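Local coordinates for protein cellulase CEL9M (Clostridium cellulolyticum, PDB 1IA6) that probably hydrolyses internal beta-1,4-glucosidic linkages in cellulose and related beta-glucans, as a glycoside hydrolase of family 9, at residues S156-N168 against A177-A189. Residues are numbered along the deposited sequence; the frame is centred on the assembly and turned at random.
Sequences SETSAALTLMYLN and ATKCLNAAKELYA
Y166 offers one ring face to L181 and turns an edge to A177, burying more surface than any other residue where helix 152-169 meets helix 174-193. The CD2 methyl of L181 stands 3.9 Å from the centroid of the Y166 ring and only 5° off the normal, a CH-pi contact over the face. The A177 carbonyl lies at the edge, A177 O being 3.4 Å from Y166 CD1. With CG anti to the backbone N, chi1 160° carries the ring across the partner helix, past its side, between A177 and L181, and the phenol OH makes a weak hydrogen bond with K170. A177 suits its place because a methyl group lets the backbones close to 4.2 Å between the CA atoms of Y166 and A177.

L162 is the central knob, seated in a hole formed by C180, A183, A184 and L187. Its branches divide the work: L162 CD1 meets L187 CD1 at 3.6 Å, the two side chains crossing at about a right angle, and also touches A183, whereas CD2 packs against the sulfur of C180. Beside L162, T158 sets its CG2 methyl on the same CD1 of L187; M165 CG touches the same sulfur of C180.

At S159 and A184 small residues again permit close approach. S159 OG donates to A184 O at 2.7 Å, coming from above the carbonyl plane, while Y188 N, the helical donor, reaches the same oxygen from the opposite face.

The helices run antiparallel (154°) with axes 7.7 Å apart, consecutive helices of the family's alpha-barrel; helix 91-107 also packs on T158, M165 and A183. Cohesion is thus mainly apolar, and the A184 carbonyl, already engaged within helix 174-193, gives the buried S159 hydroxyl a partner, which probably lowers the cost of burying it.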
ATOM      1  N   SER A 156      -8.606  11.069  -3.276  1.00  5.67           N
ATOM      2  CA  SER A 156      -8.323  10.492  -4.582  1.00  6.29           C
ATOM      3  C   SER A 156      -7.807   9.064  -4.500  1.00  7.01           C
ATOM      4  O   SER A 156      -8.203   8.221  -5.299  1.00  6.14           O
ATOM      5  CB  SER A 156      -7.324  11.365  -5.350  1.00  6.24           C
ATOM      6  OG  SER A 156      -7.906  12.616  -5.673  1.00  6.42           O
ATOM      7  N   GLU A 157      -6.927   8.781  -3.545  1.00  6.48           N
ATOM      8  CA  GLU A 157      -6.424   7.420  -3.425  1.00  6.64           C
ATOM      9  C   GLU A 157      -7.559   6.488  -3.011  1.00  6.77           C
ATOM     10  O   GLU A 157      -7.637   5.349  -3.471  1.00  6.75           O
ATOM     11  CB  GLU A 157      -5.277   7.341  -2.414  1.00  7.10           C
ATOM     12  CG  GLU A 157      -3.959   7.924  -2.927  1.00  7.82           C
ATOM     13  CD  GLU A 157      -3.549   7.365  -4.280  1.00  8.68           C
ATOM     14  OE1 GLU A 157      -3.726   6.153  -4.510  1.00  9.84           O
ATOM     15  OE2 GLU A 157      -3.033   8.137  -5.114  1.00  9.59           O
ATOM     16  N   THR A 158      -8.445   6.979  -2.150  1.00  7.07           N
ATOM     17  CA  THR A 158      -9.578   6.182  -1.691  1.00  5.92           C
ATOM     18  C   THR A 158     -10.518   5.957  -2.871  1.00  7.20           C
ATOM     19  O   THR A 158     -11.047   4.865  -3.057  1.00  6.93           O
ATOM     20  CB  THR A 158     -10.320   6.893  -0.540  1.00  8.26           C
ATOM     21  OG1 THR A 158      -9.387   7.178   0.510  1.00  7.42           O
ATOM     22  CG2 THR A 158     -11.428   6.010   0.017  1.00  7.74           C
ATOM     23  N   SER A 159     -10.709   6.995  -3.679  1.00  6.43           N
ATOM     24  CA  SER A 159     -11.561   6.894  -4.859  1.00  7.84           C
ATOM     25  C   SER A 159     -11.007   5.822  -5.799  1.00  6.29           C
ATOM     26  O   SER A 159     -11.749   4.972  -6.298  1.00  7.60           O
ATOM     27  CB  SER A 159     -11.618   8.244  -5.583  1.00  7.88           C
ATOM     28  OG  SER A 159     -12.361   8.159  -6.791  1.00 10.52           O
ATOM     29  N   ALA A 160      -9.698   5.861  -6.039  1.00  6.73           N
ATOM     30  CA  ALA A 160      -9.066   4.893  -6.930  1.00  5.21           C
ATOM     31  C   ALA A 160      -9.232   3.479  -6.393  1.00  5.38           C
ATOM     32  O   ALA A 160      -9.499   2.552  -7.151  1.00  5.21           O
ATOM     33  CB  ALA A 160      -7.580   5.221  -7.104  1.00  5.55           C
ATOM     34  N   ALA A 161      -9.071   3.315  -5.086  1.00  5.00           N
ATOM     35  CA  ALA A 161      -9.217   2.001  -4.470  1.00  5.48           C
ATOM     36  C   ALA A 161     -10.637   1.478  -4.669  1.00  6.22           C
ATOM     37  O   ALA A 161     -10.839   0.286  -4.910  1.00  5.85           O
ATOM     38  CB  ALA A 161      -8.896   2.081  -2.975  1.00  5.59           C
ATOM     39  N   LEU A 162     -11.618   2.373  -4.563  1.00  5.51           N
ATOM     40  CA  LEU A 162     -13.022   2.002  -4.720  1.00  5.69           C
ATOM     41  C   LEU A 162     -13.375   1.696  -6.175  1.00  6.92           C
ATOM     42  O   LEU A 162     -14.161   0.787  -6.448  1.00  6.17           O
ATOM     43  CB  LEU A 162     -13.926   3.112  -4.177  1.00  5.71           C
ATOM     44  CG  LEU A 162     -13.949   3.233  -2.649  1.00  7.22           C
ATOM     45  CD1 LEU A 162     -14.647   4.524  -2.239  1.00 10.87           C
ATOM     46  CD2 LEU A 162     -14.650   2.015  -2.048  1.00  9.20           C
ATOM     47  N   THR A 163     -12.798   2.449  -7.105  1.00  6.69           N
ATOM     48  CA  THR A 163     -13.056   2.210  -8.523  1.00  7.23           C
ATOM     49  C   THR A 163     -12.435   0.875  -8.917  1.00  8.78           C
ATOM     50  O   THR A 163     -13.019   0.103  -9.675  1.00  8.59           O
ATOM     51  CB  THR A 163     -12.452   3.315  -9.401  1.00  6.74           C
ATOM     52  OG1 THR A 163     -13.037   4.572  -9.044  1.00  7.77           O
ATOM     53  CG2 THR A 163     -12.727   3.036 -10.886  1.00  7.77           C
ATOM     54  N   LEU A 164     -11.241   0.602  -8.403  1.00  7.44           N
ATOM     55  CA  LEU A 164     -10.587  -0.662  -8.714  1.00  8.12           C
ATOM     56  C   LEU A 164     -11.403  -1.816  -8.142  1.00  8.98           C
ATOM     57  O   LEU A 164     -11.466  -2.890  -8.739  1.00  8.17           O
ATOM     58  CB  LEU A 164      -9.155  -0.670  -8.172  1.00  7.31           C
ATOM     59  CG  LEU A 164      -8.179   0.007  -9.138  1.00  7.77           C
ATOM     60  CD1 LEU A 164      -6.899   0.435  -8.423  1.00 10.13           C
ATOM     61  CD2 LEU A 164      -7.880  -0.956 -10.275  1.00  9.07           C
ATOM     62  N   MET A 165     -12.045  -1.600  -6.997  1.00  8.24           N
ATOM     63  CA  MET A 165     -12.863  -2.660  -6.419  1.00  9.38           C
ATOM     64  C   MET A 165     -14.058  -2.908  -7.346  1.00  9.87           C
ATOM     65  O   MET A 165     -14.455  -4.053  -7.567  1.00  9.66           O
ATOM     66  CB  MET A 165     -13.351  -2.285  -5.015  1.00  9.65           C
ATOM     67  CG  MET A 165     -14.037  -3.443  -4.295  1.00 10.57           C
ATOM     68  SD  MET A 165     -12.956  -4.896  -4.188  1.00 11.77           S
ATOM     69  CE  MET A 165     -13.721  -5.811  -2.856  1.00 12.05           C
ATOM     70  N   TYR A 166     -14.628  -1.836  -7.891  1.00  9.66           N
ATOM     71  CA  TYR A 166     -15.748  -1.988  -8.816  1.00  9.61           C
ATOM     72  C   TYR A 166     -15.284  -2.868  -9.978  1.00 10.62           C
ATOM     73  O   TYR A 166     -15.963  -3.819 -10.361  1.00 10.98           O
ATOM     74  CB  TYR A 166     -16.196  -0.626  -9.357  1.00 11.49           C
ATOM     75  CG  TYR A 166     -17.003  -0.710 -10.638  1.00 12.82           C
ATOM     76  CD1 TYR A 166     -18.326  -1.157 -10.629  1.00 13.84           C
ATOM     77  CD2 TYR A 166     -16.428  -0.376 -11.868  1.00 14.13           C
ATOM     78  CE1 TYR A 166     -19.058  -1.274 -11.819  1.00 15.03           C
ATOM     79  CE2 TYR A 166     -17.151  -0.490 -13.064  1.00 14.40           C
ATOM     80  CZ  TYR A 166     -18.464  -0.941 -13.027  1.00 17.40           C
ATOM     81  OH  TYR A 166     -19.181  -1.077 -14.197  1.00 18.29           O
ATOM     82  N   LEU A 167     -14.113  -2.551 -10.521  1.00  9.70           N
ATOM     83  CA  LEU A 167     -13.562  -3.302 -11.647  1.00  9.50           C
ATOM     84  C   LEU A 167     -13.232  -4.750 -11.297  1.00 11.50           C
ATOM     85  O   LEU A 167     -13.433  -5.647 -12.114  1.00 11.61           O
ATOM     86  CB  LEU A 167     -12.307  -2.604 -12.177  1.00  9.27           C
ATOM     87  CG  LEU A 167     -12.537  -1.220 -12.796  1.00 11.48           C
ATOM     88  CD1 LEU A 167     -11.203  -0.513 -13.017  1.00 11.75           C
ATOM     89  CD2 LEU A 167     -13.302  -1.374 -14.105  1.00 11.15           C
ATOM     90  N   ASN A 168     -12.736  -4.978 -10.085  1.00  9.21           N
ATOM     91  CA  ASN A 168     -12.363  -6.324  -9.654  1.00  9.39           C
ATOM     92  C   ASN A 168     -13.495  -7.148  -9.037  1.00 10.22           C
ATOM     93  O   ASN A 168     -13.377  -8.365  -8.922  1.00 10.39           O
ATOM     94  CB  ASN A 168     -11.219  -6.267  -8.624  1.00 11.11           C
ATOM     95  CG  ASN A 168      -9.918  -5.739  -9.203  1.00 11.87           C
ATOM     96  OD1 ASN A 168      -9.552  -6.063 -10.328  1.00 14.32           O
ATOM     97  ND2 ASN A 168      -9.198  -4.937  -8.416  1.00 10.53           N
ATOM     98  N   ALA A 177     -20.318  -3.707  -6.035  1.00  8.98           N
ATOM     99  CA  ALA A 177     -19.358  -3.056  -6.919  1.00  8.58           C
ATOM    100  C   ALA A 177     -19.834  -1.664  -7.320  1.00  9.63           C
ATOM    101  O   ALA A 177     -19.063  -0.709  -7.306  1.00  8.94           O
ATOM    102  CB  ALA A 177     -19.123  -3.913  -8.158  1.00  8.32           C
ATOM    103  N   THR A 178     -21.112  -1.547  -7.663  1.00  9.74           N
ATOM    104  CA  THR A 178     -21.667  -0.263  -8.064  1.00 10.74           C
ATOM    105  C   THR A 178     -21.694   0.706  -6.890  1.00 10.82           C
ATOM    106  O   THR A 178     -21.519   1.907  -7.069  1.00 11.24           O
ATOM    107  CB  THR A 178     -23.080  -0.439  -8.653  1.00 12.29           C
ATOM    108  OG1 THR A 178     -22.984  -1.192  -9.870  1.00 15.74           O
ATOM    109  CG2 THR A 178     -23.718   0.914  -8.945  1.00 12.35           C
ATOM    110  N   LYS A 179     -21.911   0.182  -5.687  1.00 10.01           N
ATOM    111  CA  LYS A 179     -21.910   1.021  -4.496  1.00 11.19           C
ATOM    112  C   LYS A 179     -20.514   1.631  -4.366  1.00  9.62           C
ATOM    113  O   LYS A 179     -20.361   2.797  -4.008  1.00  8.28           O
ATOM    114  CB  LYS A 179     -22.243   0.186  -3.256  1.00 14.48           C
ATOM    115  CG  LYS A 179     -22.246   0.982  -1.966  1.00 21.58           C
ATOM    116  CD  LYS A 179     -22.722   0.146  -0.780  1.00 26.22           C
ATOM    117  CE  LYS A 179     -24.234  -0.039  -0.779  1.00 27.98           C
ATOM    118  NZ  LYS A 179     -24.724  -0.798  -1.956  1.00 31.15           N
ATOM    119  N   CYS A 180     -19.494   0.834  -4.672  1.00  9.17           N
ATOM    120  CA  CYS A 180     -18.116   1.314  -4.608  1.00  9.34           C
ATOM    121  C   CYS A 180     -17.857   2.398  -5.647  1.00  9.17           C
ATOM    122  O   CYS A 180     -17.237   3.414  -5.341  1.00  7.73           O
ATOM    123  CB  CYS A 180     -17.135   0.161  -4.822  1.00  9.00           C
ATOM    124  SG  CYS A 180     -16.994  -0.939  -3.395  1.00 11.20           S
ATOM    125  N   LEU A 181     -18.331   2.185  -6.875  1.00  8.28           N
ATOM    126  CA  LEU A 181     -18.133   3.168  -7.938  1.00  9.54           C
ATOM    127  C   LEU A 181     -18.853   4.482  -7.625  1.00  9.13           C
ATOM    128  O   LEU A 181     -18.308   5.562  -7.856  1.00  9.23           O
ATOM    129  CB  LEU A 181     -18.623   2.620  -9.285  1.00  7.76           C
ATOM    130  CG  LEU A 181     -18.378   3.522 -10.504  1.00  9.23           C
ATOM    131  CD1 LEU A 181     -16.879   3.727 -10.701  1.00 11.15           C
ATOM    132  CD2 LEU A 181     -18.990   2.889 -11.750  1.00 11.63           C
ATOM    133  N   ASN A 182     -20.080   4.400  -7.112  1.00  9.34           N
ATOM    134  CA  ASN A 182     -20.809   5.621  -6.783  1.00 10.03           C
ATOM    135  C   ASN A 182     -20.057   6.411  -5.713  1.00  9.86           C
ATOM    136  O   ASN A 182     -19.966   7.636  -5.790  1.00 10.14           O
ATOM    137  CB  ASN A 182     -22.229   5.306  -6.303  1.00 11.26           C
ATOM    138  CG  ASN A 182     -23.135   4.845  -7.431  1.00 15.01           C
ATOM    139  OD1 ASN A 182     -22.919   5.193  -8.591  1.00 16.01           O
ATOM    140  ND2 ASN A 182     -24.167   4.077  -7.093  1.00 16.92           N
ATOM    141  N   ALA A 183     -19.517   5.714  -4.719  1.00  8.33           N
ATOM    142  CA  ALA A 183     -18.762   6.389  -3.663  1.00  9.68           C
ATOM    143  C   ALA A 183     -17.487   6.979  -4.256  1.00  8.10           C
ATOM    144  O   ALA A 183     -17.092   8.091  -3.914  1.00  8.98           O
ATOM    145  CB  ALA A 183     -18.412   5.409  -2.545  1.00  8.54           C
ATOM    146  N   ALA A 184     -16.852   6.230  -5.154  1.00  8.55           N
ATOM    147  CA  ALA A 184     -15.620   6.684  -5.793  1.00  9.11           C
ATOM    148  C   ALA A 184     -15.843   7.987  -6.557  1.00  9.63           C
ATOM    149  O   ALA A 184     -14.992   8.875  -6.548  1.00  8.29           O
ATOM    150  CB  ALA A 184     -15.096   5.610  -6.739  1.00  8.06           C
ATOM    151  N   LYS A 185     -16.990   8.097  -7.222  1.00  8.81           N
ATOM    152  CA  LYS A 185     -17.306   9.298  -7.984  1.00 10.54           C
ATOM    153  C   LYS A 185     -17.469  10.492  -7.062  1.00 10.11           C
ATOM    154  O   LYS A 185     -17.025  11.596  -7.377  1.00 10.18           O
ATOM    155  CB  LYS A 185     -18.596   9.107  -8.786  1.00 11.62           C
ATOM    156  CG  LYS A 185     -18.468   8.182  -9.979  1.00 13.83           C
ATOM    157  CD  LYS A 185     -19.818   8.007 -10.658  1.00 16.66           C
ATOM    158  CE  LYS A 185     -19.723   7.102 -11.873  1.00 19.30           C
ATOM    159  NZ  LYS A 185     -21.064   6.901 -12.502  1.00 21.77           N
ATOM    160  N   GLU A 186     -18.110  10.264  -5.921  1.00 11.06           N
ATOM    161  CA  GLU A 186     -18.344  11.337  -4.959  1.00 10.38           C
ATOM    162  C   GLU A 186     -17.071  11.809  -4.267  1.00 10.14           C
ATOM    163  O   GLU A 186     -16.884  13.005  -4.060  1.00  9.96           O
ATOM    164  CB  GLU A 186     -19.365  10.893  -3.912  1.00 12.17           C
ATOM    165  CG  GLU A 186     -20.686  10.434  -4.506  1.00 15.08           C
ATOM    166  CD  GLU A 186     -21.715  10.101  -3.445  1.00 18.56           C
ATOM    167  OE1 GLU A 186     -21.326   9.568  -2.384  1.00 17.73           O
ATOM    168  OE2 GLU A 186     -22.914  10.360  -3.677  1.00 17.98           O
ATOM    169  N   LEU A 187     -16.198  10.875  -3.904  1.00  7.54           N
ATOM    170  CA  LEU A 187     -14.954  11.242  -3.234  1.00  8.42           C
ATOM    171  C   LEU A 187     -14.054  12.026  -4.186  1.00  9.01           C
ATOM    172  O   LEU A 187     -13.370  12.968  -3.781  1.00  8.30           O
ATOM    173  CB  LEU A 187     -14.231   9.989  -2.728  1.00 10.34           C
ATOM    174  CG  LEU A 187     -14.953   9.177  -1.648  1.00 10.95           C
ATOM    175  CD1 LEU A 187     -14.098   7.977  -1.265  1.00 13.66           C
ATOM    176  CD2 LEU A 187     -15.222  10.039  -0.424  1.00 12.26           C
ATOM    177  N   TYR A 188     -14.065  11.637  -5.457  1.00  8.72           N
ATOM    178  CA  TYR A 188     -13.269  12.323  -6.469  1.00  9.28           C
ATOM    179  C   TYR A 188     -13.802  13.746  -6.612  1.00 10.40           C
ATOM    180  O   TYR A 188     -13.034  14.704  -6.670  1.00  9.81           O
ATOM    181  CB  TYR A 188     -13.373  11.596  -7.811  1.00  9.79           C
ATOM    182  CG  TYR A 188     -12.731  12.340  -8.961  1.00  9.42           C
ATOM    183  CD1 TYR A 188     -11.345  12.358  -9.123  1.00 11.09           C
ATOM    184  CD2 TYR A 188     -13.513  13.025  -9.887  1.00 10.60           C
ATOM    185  CE1 TYR A 188     -10.753  13.040 -10.188  1.00 11.47           C
ATOM    186  CE2 TYR A 188     -12.935  13.712 -10.952  1.00 12.33           C
ATOM    187  CZ  TYR A 188     -11.558  13.715 -11.097  1.00 12.09           C
ATOM    188  OH  TYR A 188     -10.991  14.390 -12.149  1.00 12.05           O
ATOM    189  N   ALA A 189     -15.128  13.871  -6.659  1.00 11.16           N
ATOM    190  CA  ALA A 189     -15.775  15.173  -6.785  1.00 12.08           C
ATOM    191  C   ALA A 189     -15.356  16.082  -5.634  1.00 11.39           C
ATOM    192  O   ALA A 189     -15.037  17.255  -5.842  1.00 14.37           O
ATOM    193  CB  ALA A 189     -17.291  15.004  -6.800  1.00 10.65           C
TER